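Local atomic coordinates of L-lactate dehydrogenase (Trichomonas vaginalis, PDB entry 4UUL), a protein that probably catalyses the NAD-dependent interconversion of pyruvate and L-lactate and is related to malate dehydrogenases. Residues P44-L49 with F67-D72; V106-T111 with E137-H142; S152-L157 with K246-H251. The protein carries 1 engineered substitution. All blocks are in the same frame, centred on the assembly; numbering follows the deposited sequence. Where two conformers were deposited one is given.

In the fold
Following the chain from the N terminus, interaction 1 comes first: helix 46-57 leaves strand 35-40, and its first turn meets the end of strand 64-70, closing a short loop at one edge of the parallel sheet of the NAD-binding domain. Interaction 2 follows, pairing helix 97-118 with helix 132-141 about 22 Å away, centre to centre. Helix 132-141 then leads into strand 151-153, the other outermost strand of that sheet, where interaction 3 opens. This last loop is the longest, 88 residues lying between its segments, and it brings helix 242-257 back against the passage from strand 151-153 into helix 156-170. The three loops run in series; none nests or crosses.

Interaction 1: residues P44-L49 with F67-D72; sequences PAMNRL and FVATTD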
# COMPACT_ATOMS: atom_id res chain seq x y z
N PRO B 44 15.84 -16.58 8.89
CA PRO B 44 14.70 -16.67 9.82
C PRO B 44 13.42 -15.98 9.31
O PRO B 44 12.33 -16.21 9.85
CB PRO B 44 15.20 -15.97 11.09
CG PRO B 44 16.69 -15.90 10.96
CD PRO B 44 17.02 -15.95 9.52
N ALA B 45 13.57 -15.11 8.31
CA ALA B 45 12.44 -14.34 7.79
C ALA B 45 11.81 -15.00 6.59
O ALA B 45 10.85 -14.48 6.04
CB ALA B 45 12.90 -12.97 7.41
N MET B 46 12.34 -16.14 6.17
CA MET B 46 11.92 -16.66 4.88
C MET B 46 10.48 -17.15 4.85
O MET B 46 9.82 -16.99 3.84
CB MET B 46 12.89 -17.72 4.35
CG MET B 46 14.19 -17.08 3.85
SD MET B 46 14.06 -15.68 2.68
CE MET B 46 13.82 -16.58 1.15
N ASN B 47 9.95 -17.70 5.94
CA ASN B 47 8.52 -18.02 5.93
C ASN B 47 7.63 -16.76 5.75
O ASN B 47 6.65 -16.79 4.96
CB ASN B 47 8.13 -18.77 7.17
CG ASN B 47 8.58 -20.22 7.13
OD1 ASN B 47 8.91 -20.75 6.07
ND2 ASN B 47 8.62 -20.84 8.28
N ARG B 48 7.99 -15.66 6.42
CA ARG B 48 7.25 -14.43 6.22
C ARG B 48 7.43 -13.91 4.78
O ARG B 48 6.52 -13.34 4.18
CB ARG B 48 7.66 -13.40 7.26
CG ARG B 48 6.55 -12.42 7.60
CD ARG B 48 6.92 -11.49 8.70
NE ARG B 48 6.27 -10.19 8.52
CZ ARG B 48 6.78 -9.04 8.96
NH1 ARG B 48 7.96 -9.02 9.57
NH2 ARG B 48 6.13 -7.90 8.74
N LEU B 49 8.61 -14.12 4.21
CA LEU B 49 8.80 -13.70 2.84
C LEU B 49 7.96 -14.54 1.89
O LEU B 49 7.36 -14.00 0.94
CB LEU B 49 10.28 -13.72 2.45
CG LEU B 49 10.58 -13.02 1.13
CD1 LEU B 49 9.91 -11.63 1.01
CD2 LEU B 49 12.06 -12.89 1.03
N PHE B 67 9.18 -12.60 -9.70
CA PHE B 67 9.90 -12.23 -8.51
C PHE B 67 10.81 -13.40 -8.12
O PHE B 67 10.63 -14.54 -8.55
CB PHE B 67 8.95 -11.93 -7.35
CG PHE B 67 8.07 -13.09 -7.00
CD1 PHE B 67 8.50 -14.07 -6.14
CD2 PHE B 67 6.81 -13.20 -7.55
CE1 PHE B 67 7.69 -15.17 -5.84
CE2 PHE B 67 6.01 -14.27 -7.26
CZ PHE B 67 6.45 -15.25 -6.40
N VAL B 68 11.76 -13.08 -7.26
CA VAL B 68 12.56 -14.09 -6.58
C VAL B 68 12.66 -13.65 -5.12
O VAL B 68 12.97 -12.51 -4.82
CB VAL B 68 13.96 -14.29 -7.20
CG1 VAL B 68 14.83 -13.05 -7.16
CG2 VAL B 68 14.65 -15.48 -6.54
N ALA B 69 12.32 -14.56 -4.23
CA ALA B 69 12.47 -14.37 -2.78
C ALA B 69 13.66 -15.18 -2.38
O ALA B 69 13.75 -16.40 -2.67
CB ALA B 69 11.27 -14.96 -2.08
N THR B 70 14.63 -14.53 -1.76
CA THR B 70 15.94 -15.17 -1.57
C THR B 70 16.67 -14.67 -0.33
O THR B 70 16.39 -13.56 0.15
CB THR B 70 16.79 -14.94 -2.83
OG1 THR B 70 17.99 -15.70 -2.74
CG2 THR B 70 17.16 -13.49 -3.03
N THR B 71 17.59 -15.48 0.15
CA THR B 71 18.59 -15.03 1.11
C THR B 71 19.97 -14.80 0.47
O THR B 71 20.90 -14.43 1.15
CB THR B 71 18.77 -16.05 2.22
OG1 THR B 71 19.24 -17.27 1.66
CG2 THR B 71 17.42 -16.31 2.89
N ASP B 72 20.09 -15.04 -0.82
CA ASP B 72 21.36 -15.07 -1.52
C ASP B 72 21.65 -13.72 -2.17
O ASP B 72 20.88 -13.26 -3.05
CB ASP B 72 21.31 -16.10 -2.64
CG ASP B 72 22.58 -16.16 -3.40
OD1 ASP B 72 23.60 -16.39 -2.74
OD2 ASP B 72 22.58 -15.94 -4.63
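L49 and A69 mark the closest backbone approach, 6.7 Å between their CA atoms, with M46 set beside T70 at 7.7 Å. The first turn of helix 46-57, closed by the bond from L49 N to A45 O, thus lies against the last residues of strand 64-70 and the turn after it, with no hydrogen bond between the two segments. Side chains spaced three residues apart on the helix do the touching. M46 is the longer probe: with CG anti to its carbonyl carbon (chi1 -74°) and further bends at chi2 and chi3, the chain folds over the strand end. Its SD lies 3.4 Å from T71 CG2, and the same methyl presses on M46 CG at 3.5 Å, a tight fit. Beyond the sulfur, M46 CE reaches the backbone at T70 N, 3.7 Å away. One turn on, L49 CG and CD2 both lie 3.8 Å from A69 CB. T70 turns away from the helix and uses OG1 to accept from D72 N (2.9 Å), an ST turn where the strand gives way to helix 73-77, for which D72 is the N-cap. Strand 35-40, helix 46-57 and strand 64-70 form a beta-alpha-beta unit of the Rossmann-type domain; L49 also touches L39 of its first strand and A12 of the predicted NAD-binding loop, while V68 and T70 pair with strand 35-40.

Interaction 2: residues V106-T111 with E137-H142; sequences VIFKNT and EIAMLH
K109 lies over one face of the H142 imidazole: its CG stands 3.8 Å from the ring centroid and 20° off the normal, a CH-pi contact displaced toward the rim near CD2. The lysine chain runs obliquely over the ring, and K109 CD follows at 3.8 Å from H142 CD2. CG anti to the backbone N (chi1 167°) carries the methylenes across the imidazole before the bend at chi4; the ammonium group beyond goes to a salt bridge with E113. At the ring's edge H142 ND1 donates to I138 O at 2.9 Å, with the acceptor almost in the ring plane, which fixes the ring's rotation. H142 N binds the same oxygen from the opposite face of the carbonyl, so two bonds from one residue grip I138 O where the helix ends. The F108 ring has A139 CB at its edge, 4.4 Å from CD2.

Between these flat groups the backbones come close. F108 and A139 approach to 4.9 Å between CA atoms, and A139 CA makes a C-H...O contact of 3.3 Å with F108 O. The small alanine permits this, while I138 CG2 rests 3.6 Å from K109 N. Two helices of the Rossmann-type NAD-binding domain thus pack side by side, their short segments 7.3 Å apart at the axes and crossing at -37°, broadly in the same direction. F108 also lies close to S88, seen to bind NADH in another structure of this protein. Helix 307-337 covers the outer side of the pair, reaching V106, I138 and H142; F108 packs inward on L85 of strand 82-85 and A139 on F151 of strand 151-153.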
# COMPACT_ATOMS: atom_id res chain seq x y z
N VAL B 106 29.60 -2.34 8.41
CA VAL B 106 29.97 -3.61 7.83
C VAL B 106 28.92 -4.06 6.77
O VAL B 106 29.23 -4.49 5.67
CB VAL B 106 30.12 -4.67 8.92
CG1 VAL B 106 30.34 -6.05 8.29
CG2 VAL B 106 31.30 -4.29 9.91
N ILE B 107 27.66 -3.95 7.17
CA ILE B 107 26.52 -4.30 6.31
C ILE B 107 26.60 -3.56 4.99
O ILE B 107 26.51 -4.13 3.91
CB ILE B 107 25.21 -3.93 7.04
CG1 ILE B 107 25.05 -4.76 8.32
CG2 ILE B 107 24.01 -4.09 6.13
CD1 ILE B 107 25.34 -6.22 8.16
N PHE B 108 26.79 -2.25 5.10
CA PHE B 108 26.76 -1.39 3.93
C PHE B 108 28.04 -1.48 3.09
O PHE B 108 27.98 -1.35 1.86
CB PHE B 108 26.29 0.01 4.27
CG PHE B 108 24.81 0.02 4.48
CD1 PHE B 108 24.25 -0.27 5.70
CD2 PHE B 108 23.98 0.19 3.39
CE1 PHE B 108 22.86 -0.36 5.84
CE2 PHE B 108 22.59 0.13 3.54
CZ PHE B 108 22.04 -0.18 4.75
N LYS B 109 29.17 -1.81 3.72
CA LYS B 109 30.32 -2.16 2.93
C LYS B 109 29.99 -3.39 2.07
O LYS B 109 30.25 -3.43 0.85
CB LYS B 109 31.52 -2.44 3.86
CG LYS B 109 32.70 -3.12 3.18
CD LYS B 109 33.91 -3.23 4.09
CE LYS B 109 35.11 -3.88 3.46
NZ LYS B 109 34.83 -5.22 2.99
N ASN B 110 29.45 -4.42 2.69
CA ASN B 110 29.14 -5.67 1.96
C ASN B 110 28.12 -5.39 0.85
O ASN B 110 28.24 -5.90 -0.26
CB ASN B 110 28.56 -6.70 2.92
CG ASN B 110 29.58 -7.23 3.90
OD1 ASN B 110 30.77 -7.01 3.74
ND2 ASN B 110 29.11 -7.85 4.95
N THR B 111 27.15 -4.54 1.16
CA THR B 111 26.10 -4.27 0.17
C THR B 111 26.67 -3.47 -1.03
O THR B 111 26.32 -3.72 -2.19
CB THR B 111 24.96 -3.51 0.83
OG1 THR B 111 24.36 -4.31 1.82
CG2 THR B 111 23.94 -3.10 -0.16
N GLU B 137 26.92 6.64 2.07
CA GLU B 137 28.33 6.95 1.82
C GLU B 137 29.18 5.68 1.83
O GLU B 137 30.04 5.49 0.98
CB GLU B 137 28.81 7.94 2.85
CG GLU B 137 30.27 8.36 2.73
CD GLU B 137 30.66 9.11 1.50
OE1 GLU B 137 29.82 9.85 0.94
OE2 GLU B 137 31.88 9.04 1.13
N ILE B 138 29.01 4.84 2.86
CA ILE B 138 29.80 3.62 2.98
C ILE B 138 29.53 2.70 1.79
O ILE B 138 30.48 2.10 1.26
CB ILE B 138 29.55 2.97 4.36
CG1 ILE B 138 30.08 3.86 5.51
CG2 ILE B 138 30.15 1.59 4.43
CD1 ILE B 138 31.59 4.13 5.49
N ALA B 139 28.26 2.49 1.45
CA ALA B 139 27.99 1.61 0.31
C ALA B 139 28.65 2.13 -0.94
O ALA B 139 29.33 1.36 -1.66
CB ALA B 139 26.52 1.46 0.09
N MET B 140 28.55 3.44 -1.17
CA MET B 140 29.15 4.03 -2.35
C MET B 140 30.67 3.87 -2.36
O MET B 140 31.25 3.53 -3.40
CB MET B 140 28.74 5.50 -2.41
CG MET B 140 29.36 6.26 -3.56
SD MET B 140 28.94 8.02 -3.60
CE MET B 140 29.48 8.59 -2.02
N LEU B 141 31.32 4.13 -1.23
CA LEU B 141 32.79 3.98 -1.17
C LEU B 141 33.27 2.58 -1.47
O LEU B 141 34.37 2.39 -1.92
CB LEU B 141 33.31 4.38 0.22
CG LEU B 141 33.26 5.90 0.52
CD1 LEU B 141 33.65 6.11 1.96
CD2 LEU B 141 34.16 6.73 -0.43
N HIS B 142 32.41 1.60 -1.20
CA HIS B 142 32.75 0.20 -1.38
C HIS B 142 32.12 -0.43 -2.61
O HIS B 142 32.08 -1.64 -2.73
CB HIS B 142 32.44 -0.57 -0.11
CG HIS B 142 33.31 -0.15 1.03
ND1 HIS B 142 32.96 0.83 1.93
CD2 HIS B 142 34.54 -0.59 1.41
CE1 HIS B 142 33.94 1.00 2.80
NE2 HIS B 142 34.91 0.16 2.51

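Interaction 3: residues S152-L157 with K246-H251; sequences SSLSML and KAAIQH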
# COMPACT_ATOMS: atom_id res chain seq x y z
N SER B 152 21.61 7.52 -3.53
CA SER B 152 20.97 8.60 -2.80
C SER B 152 20.35 8.03 -1.52
O SER B 152 20.23 6.82 -1.40
CB SER B 152 19.94 9.35 -3.66
OG SER B 152 18.87 8.53 -4.00
N SER B 153 19.95 8.93 -0.63
CA SER B 153 19.32 8.55 0.61
C SER B 153 18.02 9.32 0.80
O SER B 153 17.78 10.36 0.20
CB SER B 153 20.24 8.74 1.81
OG SER B 153 20.57 10.10 2.07
N LEU B 154 17.11 8.73 1.58
CA LEU B 154 15.75 9.21 1.69
C LEU B 154 15.55 10.26 2.78
O LEU B 154 15.57 9.93 3.95
CB LEU B 154 14.82 8.01 1.99
CG LEU B 154 13.34 8.33 1.97
CD1 LEU B 154 12.89 8.76 0.60
CD2 LEU B 154 12.52 7.17 2.42
N SER B 155 15.23 11.48 2.38
CA SER B 155 14.85 12.55 3.30
C SER B 155 13.40 13.02 3.04
O SER B 155 12.89 13.83 3.81
CB SER B 155 15.87 13.69 3.28
OG SER B 155 16.01 14.12 1.99
N MET B 156 12.69 12.37 2.10
CA MET B 156 11.33 12.86 1.81
C MET B 156 10.28 12.59 2.90
O MET B 156 9.27 13.27 2.93
CB MET B 156 10.80 12.31 0.47
CG MET B 156 11.23 13.17 -0.70
SD MET B 156 10.66 14.86 -0.68
CE MET B 156 8.89 14.56 -0.60
N LEU B 157 10.48 11.60 3.76
CA LEU B 157 9.56 11.43 4.86
C LEU B 157 9.55 12.67 5.73
O LEU B 157 8.47 13.15 6.14
CB LEU B 157 9.88 10.20 5.70
CG LEU B 157 9.03 9.92 6.93
CD1 LEU B 157 7.53 9.85 6.59
CD2 LEU B 157 9.50 8.68 7.63
N LYS B 246 5.61 5.46 1.22
CA LYS B 246 5.08 6.50 0.35
C LYS B 246 6.23 7.41 -0.10
O LYS B 246 6.38 7.74 -1.27
CB LYS B 246 3.97 7.25 1.05
CG LYS B 246 3.24 8.30 0.20
CD LYS B 246 3.89 9.65 0.13
CE LYS B 246 3.08 10.57 -0.79
NZ LYS B 246 3.62 11.95 -0.79
N ALA B 247 7.04 7.87 0.85
CA ALA B 247 8.17 8.74 0.55
C ALA B 247 9.20 8.05 -0.34
O ALA B 247 9.77 8.67 -1.22
CB ALA B 247 8.83 9.19 1.85
N ALA B 248 9.47 6.76 -0.08
CA ALA B 248 10.43 6.01 -0.86
C ALA B 248 10.04 5.89 -2.32
O ALA B 248 10.86 6.10 -3.23
CB ALA B 248 10.69 4.66 -0.26
N ILE B 249 8.82 5.49 -2.56
CA ILE B 249 8.30 5.42 -3.93
C ILE B 249 8.35 6.78 -4.59
O ILE B 249 8.80 6.90 -5.73
CB ILE B 249 6.89 4.83 -3.97
CG1 ILE B 249 6.99 3.34 -3.57
CG2 ILE B 249 6.21 4.99 -5.35
CD1 ILE B 249 5.67 2.71 -3.34
N GLN B 250 7.92 7.80 -3.87
CA GLN B 250 7.91 9.17 -4.38
C GLN B 250 9.33 9.61 -4.83
O GLN B 250 9.55 10.13 -5.92
CB GLN B 250 7.40 10.10 -3.28
CG GLN B 250 7.36 11.56 -3.68
CD GLN B 250 6.60 12.39 -2.68
OE1 GLN B 250 6.40 11.98 -1.51
NE2 GLN B 250 6.18 13.56 -3.10
N HIS B 251 10.32 9.32 -4.00
CA HIS B 251 11.70 9.64 -4.33
C HIS B 251 12.16 8.85 -5.53
O HIS B 251 12.71 9.42 -6.48
CB HIS B 251 12.58 9.32 -3.10
CG HIS B 251 14.05 9.54 -3.27
ND1 HIS B 251 14.81 10.25 -2.37
CD2 HIS B 251 14.93 9.02 -4.17
CE1 HIS B 251 16.07 10.21 -2.73
NE2 HIS B 251 16.18 9.45 -3.81
O HOH W 1 14.37 11.95 -0.25
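H251 reaches from helix 242-257 toward strand 151-153, and its side chain meets something at nearly every step. CB touches L154 CD1 at 3.8 Å. CG, anti to the backbone N (chi1 178°), carries the ring on toward S152 and S153. The same leucine methyl also lies against ND1, approaching the ring obliquely, while H251 CE1 comes 3.4 Å from S153 O. ND1 is hydrogen-bonded to a water at 2.8 Å; that water lies in the ring plane and accepts from S155 N. The other nitrogen, NE2, hydrogen-bonds S152 OG at 2.8 Å, either atom being the possible donor. Gripped through both nitrogens, the imidazole is held between the edge strand 151-153 and, through the water, S155 just before helix 156-170.

This is the junction where the last strand of the Rossmann-type sheet passes into the C-terminal domain, and L154 is seen to bind NADH in another structure of this protein. Its CD2 packs on A248 CB at 4.1 Å. A247 CB points into the first turn of helix 156-170, 3.5 Å from L157 N and also against M156 CB. Farther out, M156 CE lies 3.7 Å from Q250 OE1, an oxygen that accepts hydrogen bonds from K246 NZ and N160 ND2.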